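PDB 4QDY: conserved hypothetical protein from Streptococcus pneumoniae, which is of unknown function but carries two YbbR-like domains, elongated and rich in beta strands, as a member of the YbbR family. Local coordinates for residues A[28-33]-A[179-184]; A[116-121]-A[157-162]; A[151-156]-A[167-172]. All coordinates share one frame; numbering follows the deposited sequence.

Interaction 1: A[28-33]-A[179-184]; sequences FISGFA and VLPAVI
Phe28 and Ser30, on one short strand of the first YbbR-like region, meet Pro181 and Val183 of the second, a small worked example of how two domains of one chain can touch through a few side chains. The two backbones stay apart: even the nearest alpha carbons, those of Ser30 and Pro181, are 6.6 Å from each other, and no hydrogen bond spans the gap.

The apolar part belongs mainly to Phe28. Its CG stands anti to the backbone N (chi1 -175°), which carries the ring out from strand 27-30 toward 179-184. There CE1 meets the CG2 methyl of Val183 at 3.7 Å, the methyl arriving at the ring edge and close to the ring plane. This is the valine branch that lies beside its own backbone N. Further round the ring, CZ comes within 4.1 Å of Ala182 CA.

Polar atoms enter as neighbours. Phe28 CE2 is 3.5 Å from Pro181 O, which approaches the ring obliquely and takes its hydrogen bond from Ser139 OG instead. Ser30 offers carbon to carbon, its CB lying 3.8 Å from Pro181 CB, while its OG is 4.0 Å from Pro181 CG.

Each side is held in place by its own sheet neighbours. Phe28 and Ser30 bond through their backbones to Gly100 and Lys98 of the long strand 87-113, which is interrupted by a bulge or short loop and pairs with strands of both regions; Val183 bonds in the same way to Thr138.

With 170 Å² buried, the chemistry implies a modest surface contact between the domains: it has no directional bond between the segments and rests on van der Waals packing of one ring edge and a few carbons.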
loop_
_atom_site.group_PDB
_atom_site.type_symbol
_atom_site.label_atom_id
_atom_site.label_comp_id
_atom_site.label_asym_id
_atom_site.label_seq_id
_atom_site.Cartn_x
_atom_site.Cartn_y
_atom_site.Cartn_z
ATOM N N PHE A 28 -3.239 -2.946 -12.477
ATOM C CA PHE A 28 -3.492 -2.958 -11.037
ATOM C C PHE A 28 -2.190 -3.329 -10.337
ATOM O O PHE A 28 -1.550 -4.305 -10.737
ATOM C CB PHE A 28 -4.643 -3.915 -10.668
ATOM C CG PHE A 28 -5.028 -3.883 -9.207
ATOM C CD1 PHE A 28 -5.978 -2.983 -8.740
ATOM C CD2 PHE A 28 -4.447 -4.760 -8.296
ATOM C CE1 PHE A 28 -6.330 -2.952 -7.387
ATOM C CE2 PHE A 28 -4.799 -4.726 -6.943
ATOM C CZ PHE A 28 -5.738 -3.822 -6.499
ATOM N N ILE A 29 -1.771 -2.547 -9.327
ATOM C CA ILE A 29 -0.499 -2.806 -8.645
ATOM C C ILE A 29 -0.727 -3.046 -7.132
ATOM O O ILE A 29 -1.673 -2.512 -6.547
ATOM C CB ILE A 29 0.533 -1.662 -8.874
ATOM C CG1 ILE A 29 0.070 -0.303 -8.284
ATOM C CG2 ILE A 29 0.912 -1.554 -10.368
ATOM C CD1 ILE A 29 1.154 0.775 -8.204
ATOM N N SER A 30 0.161 -3.867 -6.521
ATOM C CA SER A 30 0.161 -4.247 -5.099
ATOM C C SER A 30 1.502 -4.885 -4.687
ATOM O O SER A 30 2.354 -5.141 -5.542
ATOM C CB SER A 30 -0.982 -5.222 -4.807
ATOM O OG SER A 30 -0.828 -6.439 -5.522
ATOM N N GLY A 31 1.659 -5.145 -3.386
ATOM C CA GLY A 31 2.828 -5.822 -2.829
ATOM C C GLY A 31 3.991 -4.969 -2.360
ATOM O O GLY A 31 5.114 -5.473 -2.265
ATOM N N PHE A 32 3.731 -3.696 -2.024
ATOM C CA PHE A 32 4.734 -2.735 -1.556
ATOM C C PHE A 32 4.186 -1.876 -0.416
ATOM O O PHE A 32 2.967 -1.725 -0.292
ATOM C CB PHE A 32 5.196 -1.830 -2.719
ATOM C CG PHE A 32 4.063 -1.147 -3.451
ATOM C CD1 PHE A 32 3.556 0.068 -3.005
ATOM C CD2 PHE A 32 3.488 -1.730 -4.575
ATOM C CE1 PHE A 32 2.476 0.668 -3.648
ATOM C CE2 PHE A 32 2.415 -1.120 -5.224
ATOM C CZ PHE A 32 1.919 0.076 -4.759
ATOM N N ALA A 33 5.084 -1.288 0.395
ATOM C CA ALA A 33 4.699 -0.389 1.483
ATOM C C ALA A 33 4.429 0.998 0.917
ATOM O O ALA A 33 5.297 1.568 0.246
ATOM C CB ALA A 33 5.782 -0.347 2.551
ATOM N N VAL A 179 -7.212 -11.527 3.814
ATOM C CA VAL A 179 -7.625 -10.267 3.178
ATOM C C VAL A 179 -6.728 -10.069 1.946
ATOM O O VAL A 179 -5.507 -9.945 2.075
ATOM C CB VAL A 179 -7.585 -9.062 4.162
ATOM C CG1 VAL A 179 -7.977 -7.761 3.467
ATOM C CG2 VAL A 179 -8.487 -9.310 5.369
ATOM N N LEU A 180 -7.338 -10.106 0.757
ATOM C CA LEU A 180 -6.649 -10.035 -0.531
ATOM C C LEU A 180 -6.488 -8.585 -1.033
ATOM O O LEU A 180 -7.371 -7.761 -0.777
ATOM C CB LEU A 180 -7.435 -10.856 -1.576
ATOM C CG LEU A 180 -7.620 -12.359 -1.294
ATOM C CD1 LEU A 180 -8.592 -12.974 -2.258
ATOM C CD2 LEU A 180 -6.298 -13.116 -1.333
ATOM N N PRO A 181 -5.378 -8.266 -1.765
ATOM C CA PRO A 181 -5.205 -6.893 -2.279
ATOM C C PRO A 181 -6.189 -6.609 -3.420
ATOM O O PRO A 181 -5.983 -7.013 -4.570
ATOM C CB PRO A 181 -3.746 -6.857 -2.742
ATOM C CG PRO A 181 -3.385 -8.263 -3.005
ATOM C CD PRO A 181 -4.242 -9.136 -2.144
ATOM N N ALA A 182 -7.294 -5.935 -3.070
ATOM C CA ALA A 182 -8.378 -5.596 -3.984
ATOM C C ALA A 182 -9.101 -4.321 -3.546
ATOM O O ALA A 182 -9.176 -4.034 -2.349
ATOM C CB ALA A 182 -9.361 -6.750 -4.052
ATOM N N VAL A 183 -9.639 -3.567 -4.521
ATOM C CA VAL A 183 -10.383 -2.321 -4.305
ATOM C C VAL A 183 -11.875 -2.635 -4.465
ATOM O O VAL A 183 -12.300 -3.067 -5.537
ATOM C CB VAL A 183 -9.904 -1.191 -5.260
ATOM C CG1 VAL A 183 -10.677 0.101 -5.022
ATOM C CG2 VAL A 183 -8.406 -0.947 -5.117
ATOM N N ILE A 184 -12.661 -2.434 -3.400
ATOM C CA ILE A 184 -14.092 -2.743 -3.408
ATOM C C ILE A 184 -14.896 -1.444 -3.531
ATOM O O ILE A 184 -14.551 -0.441 -2.905
ATOM C CB ILE A 184 -14.480 -3.542 -2.132
ATOM C CG1 ILE A 184 -13.536 -4.758 -1.956
ATOM C CG2 ILE A 184 -15.966 -3.973 -2.160
ATOM C CD1 ILE A 184 -13.675 -5.517 -0.720
#

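Interaction 2: A[116-121]-A[157-162]; sequences PSQIDS and SERITG
Glu158 and Gln118 meet first, through the carbonyl of one and the side chain of the other: Glu158 O lies 3.6 Å from Gln118 CG, while Gln118 OE1 is bonded to Asp115 N. The same Glu158 oxygen accepts a bond from Arg159 NH1 at 3.2 Å, with the donor well above the carbonyl plane; NH1 also bonds to Thr156 O.

Arg159 bends at chi2 (-71°), which lays its chain across Gln118 at about a right angle, with CD 3.8 Å from Gln118 CA. The guanidinium and amide planes stand 62° apart, so the two groups do not stack.

Ile160 supplies the backbone link. Its N donates to Gln118 O at 2.8 Å, and its O accepts from Asp120 N at 3.0 Å, making a single beta bridge opposite Ile119. Its side chain leads off to pack on Leu154, Val193 and Thr195. Thr161 follows with looser contact, its CA 4.3 Å from Asp120 CB.

Two loops without regular structure are thus joined through Gln118 O and Asp120 N, on either side of Ile119 in sequence and both bonded to Ile160, an isolated bridge whose hydrogen bonds require little of the side-chain chemistry beside them.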
loop_
_atom_site.group_PDB
_atom_site.type_symbol
_atom_site.label_atom_id
_atom_site.label_comp_id
_atom_site.label_asym_id
_atom_site.label_seq_id
_atom_site.Cartn_x
_atom_site.Cartn_y
_atom_site.Cartn_z
ATOM N N PRO A 116 -16.952 -12.082 18.944
ATOM C CA PRO A 116 -17.696 -12.191 20.220
ATOM C C PRO A 116 -17.209 -11.246 21.338
ATOM O O PRO A 116 -17.985 -10.987 22.258
ATOM C CB PRO A 116 -17.452 -13.644 20.653
ATOM C CG PRO A 116 -16.381 -14.171 19.744
ATOM C CD PRO A 116 -16.535 -13.417 18.475
ATOM N N SER A 117 -15.963 -10.720 21.260
ATOM C CA SER A 117 -15.424 -9.782 22.255
ATOM C C SER A 117 -16.150 -8.432 22.189
ATOM O O SER A 117 -16.286 -7.755 23.211
ATOM C CB SER A 117 -13.925 -9.573 22.054
ATOM O OG SER A 117 -13.633 -8.933 20.824
ATOM N N GLN A 118 -16.613 -8.054 20.983
ATOM C CA GLN A 118 -17.337 -6.811 20.706
ATOM C C GLN A 118 -18.786 -6.888 21.214
ATOM O O GLN A 118 -19.375 -5.848 21.514
ATOM C CB GLN A 118 -17.316 -6.509 19.199
ATOM C CG GLN A 118 -15.914 -6.254 18.644
ATOM C CD GLN A 118 -15.886 -6.113 17.143
ATOM O OE1 GLN A 118 -16.297 -7.007 16.395
ATOM N NE2 GLN A 118 -15.303 -5.027 16.669
ATOM N N ILE A 119 -19.352 -8.110 21.317
ATOM C CA ILE A 119 -20.719 -8.356 21.799
ATOM C C ILE A 119 -20.714 -8.326 23.334
ATOM O O ILE A 119 -19.885 -8.998 23.954
ATOM C CB ILE A 119 -21.291 -9.703 21.252
ATOM C CG1 ILE A 119 -21.051 -9.862 19.730
ATOM C CG2 ILE A 119 -22.780 -9.866 21.621
ATOM C CD1 ILE A 119 -21.287 -11.275 19.154
ATOM N N ASP A 120 -21.639 -7.556 23.942
ATOM C CA ASP A 120 -21.764 -7.452 25.399
ATOM C C ASP A 120 -22.328 -8.760 25.968
ATOM O O ASP A 120 -23.091 -9.449 25.285
ATOM C CB ASP A 120 -22.653 -6.253 25.790
ATOM C CG ASP A 120 -22.727 -5.936 27.278
ATOM O OD1 ASP A 120 -21.776 -6.291 28.014
ATOM O OD2 ASP A 120 -23.695 -5.263 27.693
ATOM N N SER A 121 -21.930 -9.106 27.205
ATOM C CA SER A 121 -22.347 -10.325 27.904
ATOM C C SER A 121 -23.861 -10.346 28.186
ATOM O O SER A 121 -24.473 -11.414 28.112
ATOM C CB SER A 121 -21.584 -10.470 29.217
ATOM O OG SER A 121 -21.783 -9.351 30.067
ATOM N N SER A 157 -12.811 -0.931 17.281
ATOM C CA SER A 157 -13.155 0.093 18.270
ATOM C C SER A 157 -14.646 0.075 18.666
ATOM O O SER A 157 -14.987 0.568 19.746
ATOM C CB SER A 157 -12.811 1.476 17.723
ATOM O OG SER A 157 -13.509 1.753 16.518
ATOM N N GLU A 158 -15.527 -0.456 17.794
ATOM C CA GLU A 158 -16.975 -0.491 18.028
ATOM C C GLU A 158 -17.390 -1.678 18.907
ATOM O O GLU A 158 -16.767 -2.742 18.850
ATOM C CB GLU A 158 -17.740 -0.558 16.695
ATOM C CG GLU A 158 -17.530 0.621 15.751
ATOM C CD GLU A 158 -18.044 1.986 16.176
ATOM O OE1 GLU A 158 -18.909 2.059 17.079
ATOM O OE2 GLU A 158 -17.624 2.985 15.549
ATOM N N ARG A 159 -18.461 -1.487 19.703
ATOM C CA ARG A 159 -19.035 -2.486 20.614
ATOM C C ARG A 159 -20.549 -2.611 20.426
ATOM O O ARG A 159 -21.223 -1.604 20.196
ATOM C CB ARG A 159 -18.731 -2.124 22.086
ATOM C CG ARG A 159 -17.257 -2.153 22.508
ATOM C CD ARG A 159 -16.674 -3.556 22.583
ATOM N NE ARG A 159 -15.287 -3.550 23.051
ATOM C CZ ARG A 159 -14.223 -3.478 22.255
ATOM N NH1 ARG A 159 -14.374 -3.401 20.939
ATOM N NH2 ARG A 159 -13.001 -3.480 22.770
ATOM N N ILE A 160 -21.084 -3.841 20.551
ATOM C CA ILE A 160 -22.522 -4.107 20.441
ATOM C C ILE A 160 -23.086 -4.183 21.872
ATOM O O ILE A 160 -22.903 -5.185 22.567
ATOM C CB ILE A 160 -22.840 -5.385 19.590
ATOM C CG1 ILE A 160 -22.181 -5.361 18.175
ATOM C CG2 ILE A 160 -24.352 -5.674 19.517
ATOM C CD1 ILE A 160 -22.623 -4.236 17.169
ATOM N N THR A 161 -23.734 -3.091 22.313
ATOM C CA THR A 161 -24.337 -2.963 23.647
ATOM C C THR A 161 -25.871 -2.889 23.520
ATOM O O THR A 161 -26.581 -2.831 24.527
ATOM C CB THR A 161 -23.772 -1.729 24.378
ATOM O OG1 THR A 161 -24.059 -0.554 23.619
ATOM C CG2 THR A 161 -22.271 -1.831 24.635
ATOM N N GLY A 162 -26.347 -2.905 22.278
ATOM C CA GLY A 162 -27.757 -2.846 21.915
ATOM C C GLY A 162 -27.920 -2.755 20.412
ATOM O O GLY A 162 -27.018 -3.166 19.671
#

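Interaction 3: A[151-156]-A[167-172]; sequences IAVLPT and SVPLQA
Ile151 pairs with Gln171 in the beta hairpin formed by strands 149-153 and 164-173, within the second YbbR-like region. The short strand segments run antiparallel with a marked twist, 142° between their directions, and their axes approach to 4.9 Å.

Backbone bonding is concentrated at one end. Ile151 and Gln171 form a hydrogen-bonded pair: Ile151 N gives to Gln171 O at 2.7 Å, and Gln171 N returns a bond to Ile151 O at 2.9 Å, the donor lying in the carbonyl plane. Farther along, the Val153 N to Pro169 O bond is weak, long and bent; Pro169, lacking an N-H, cannot answer it.

Apolar packing then takes over. The methyl of Ala152 touches two side chains of the other strand, 3.8 Å from both Val168 CG2 and Leu170 CD2. Beyond the strand end, Val168 reaches Pro155, its CG1 lying 3.7 Å from CD of that ring. Val168 and Leu154 both go on to Met191 of strand 183-196, the next strand of the sheet, while Pro169 and Gln171 are touched by Thr96 and Thr72 of the second subunit.

On the face bearing Ile151 and Gln171, the glutamine chain runs extended beyond CG. Its OE1 ends beside two carbons of the partner strand, Ile151 CD1 at 3.6 Å and Val153 CG1 at 3.5 Å.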
loop_
_atom_site.group_PDB
_atom_site.type_symbol
_atom_site.label_atom_id
_atom_site.label_comp_id
_atom_site.label_asym_id
_atom_site.label_seq_id
_atom_site.Cartn_x
_atom_site.Cartn_y
_atom_site.Cartn_z
ATOM N N ILE A 151 -16.533 -9.536 3.106
ATOM C CA ILE A 151 -16.969 -9.445 4.497
ATOM C C ILE A 151 -17.173 -7.981 4.912
ATOM O O ILE A 151 -16.389 -7.101 4.557
ATOM C CB ILE A 151 -16.009 -10.161 5.495
ATOM C CG1 ILE A 151 -14.554 -9.615 5.431
ATOM C CG2 ILE A 151 -16.059 -11.684 5.278
ATOM C CD1 ILE A 151 -13.594 -10.091 6.537
ATOM N N ALA A 152 -18.259 -7.747 5.663
ATOM C CA ALA A 152 -18.618 -6.462 6.251
ATOM C C ALA A 152 -18.287 -6.524 7.736
ATOM O O ALA A 152 -19.162 -6.730 8.585
ATOM C CB ALA A 152 -20.087 -6.151 5.991
ATOM N N VAL A 153 -16.980 -6.444 8.027
ATOM C CA VAL A 153 -16.390 -6.579 9.358
ATOM C C VAL A 153 -16.620 -5.279 10.177
ATOM O O VAL A 153 -16.368 -4.172 9.696
ATOM C CB VAL A 153 -14.873 -6.954 9.269
ATOM C CG1 VAL A 153 -14.075 -6.004 8.373
ATOM C CG2 VAL A 153 -14.228 -7.099 10.646
ATOM N N LEU A 154 -17.119 -5.451 11.418
ATOM C CA LEU A 154 -17.364 -4.385 12.389
ATOM C C LEU A 154 -16.022 -3.814 12.878
ATOM O O LEU A 154 -15.153 -4.609 13.256
ATOM C CB LEU A 154 -18.203 -4.940 13.568
ATOM C CG LEU A 154 -18.468 -4.028 14.784
ATOM C CD1 LEU A 154 -19.398 -2.880 14.443
ATOM C CD2 LEU A 154 -19.083 -4.812 15.917
ATOM N N PRO A 155 -15.815 -2.468 12.880
ATOM C CA PRO A 155 -14.529 -1.920 13.353
ATOM C C PRO A 155 -14.219 -2.353 14.788
ATOM O O PRO A 155 -15.123 -2.422 15.623
ATOM C CB PRO A 155 -14.734 -0.404 13.259
ATOM C CG PRO A 155 -15.793 -0.229 12.236
ATOM C CD PRO A 155 -16.720 -1.383 12.450
ATOM N N THR A 156 -12.936 -2.679 15.048
ATOM C CA THR A 156 -12.397 -3.180 16.321
ATOM C C THR A 156 -12.795 -2.261 17.504
ATOM O O THR A 156 -13.107 -2.767 18.583
ATOM C CB THR A 156 -10.865 -3.296 16.215
ATOM O OG1 THR A 156 -10.529 -4.007 15.023
ATOM C CG2 THR A 156 -10.235 -3.992 17.416
ATOM N N SER A 167 -21.567 2.548 9.612
ATOM C CA SER A 167 -20.757 2.176 8.459
ATOM C C SER A 167 -19.638 1.229 8.872
ATOM O O SER A 167 -18.895 1.508 9.820
ATOM C CB SER A 167 -20.181 3.415 7.783
ATOM O OG SER A 167 -21.219 4.259 7.315
ATOM N N VAL A 168 -19.544 0.090 8.169
ATOM C CA VAL A 168 -18.532 -0.940 8.399
ATOM C C VAL A 168 -17.750 -1.154 7.086
ATOM O O VAL A 168 -18.372 -1.209 6.020
ATOM C CB VAL A 168 -19.111 -2.277 8.956
ATOM C CG1 VAL A 168 -19.693 -2.095 10.353
ATOM C CG2 VAL A 168 -20.138 -2.904 8.013
ATOM N N PRO A 169 -16.401 -1.268 7.130
ATOM C CA PRO A 169 -15.648 -1.465 5.878
ATOM C C PRO A 169 -15.870 -2.845 5.256
ATOM O O PRO A 169 -16.189 -3.804 5.960
ATOM C CB PRO A 169 -14.191 -1.314 6.318
ATOM C CG PRO A 169 -14.182 -1.675 7.754
ATOM C CD PRO A 169 -15.496 -1.204 8.298
ATOM N N LEU A 170 -15.698 -2.928 3.930
ATOM C CA LEU A 170 -15.830 -4.161 3.160
ATOM C C LEU A 170 -14.449 -4.682 2.768
ATOM O O LEU A 170 -13.626 -3.916 2.266
ATOM C CB LEU A 170 -16.710 -3.945 1.914
ATOM C CG LEU A 170 -18.213 -3.749 2.162
ATOM C CD1 LEU A 170 -18.880 -3.091 0.985
ATOM C CD2 LEU A 170 -18.901 -5.060 2.510
ATOM N N GLN A 171 -14.194 -5.979 3.028
ATOM C CA GLN A 171 -12.931 -6.664 2.722
ATOM C C GLN A 171 -13.163 -7.919 1.878
ATOM O O GLN A 171 -14.160 -8.616 2.071
ATOM C CB GLN A 171 -12.180 -7.056 4.008
ATOM C CG GLN A 171 -11.671 -5.890 4.849
ATOM C CD GLN A 171 -10.956 -6.348 6.102
ATOM O OE1 GLN A 171 -11.321 -7.340 6.747
ATOM N NE2 GLN A 171 -9.960 -5.587 6.516
ATOM N N ALA A 172 -12.229 -8.213 0.956
ATOM C CA ALA A 172 -12.273 -9.398 0.099
ATOM C C ALA A 172 -11.336 -10.458 0.653
ATOM O O ALA A 172 -10.136 -10.206 0.776
ATOM C CB ALA A 172 -11.905 -9.033 -1.334
#

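In space the contacts run from the junction of the two regions (interaction 1) through interaction 3 to interaction 2, farther out in the second. Interactions 1 and 3, with centres 16 Å apart, touch directly: Leu180 N lies 2.8 Å from Ala172 O, a probable hydrogen bond, and Ile184 packs on strand 164-173. Interaction 3 in turn borders interaction 2, 15 Å away between centres, where Ile160 CD1 meets Leu154 CD2 at 3.8 Å. Interactions 1 and 2 do not touch; their centres are 30 Å apart and their nearest atoms about 14 Å. A PEG molecule, probably from the crystallisation liquor, lies about 4 Å from the Pro181 side chain of interaction 1.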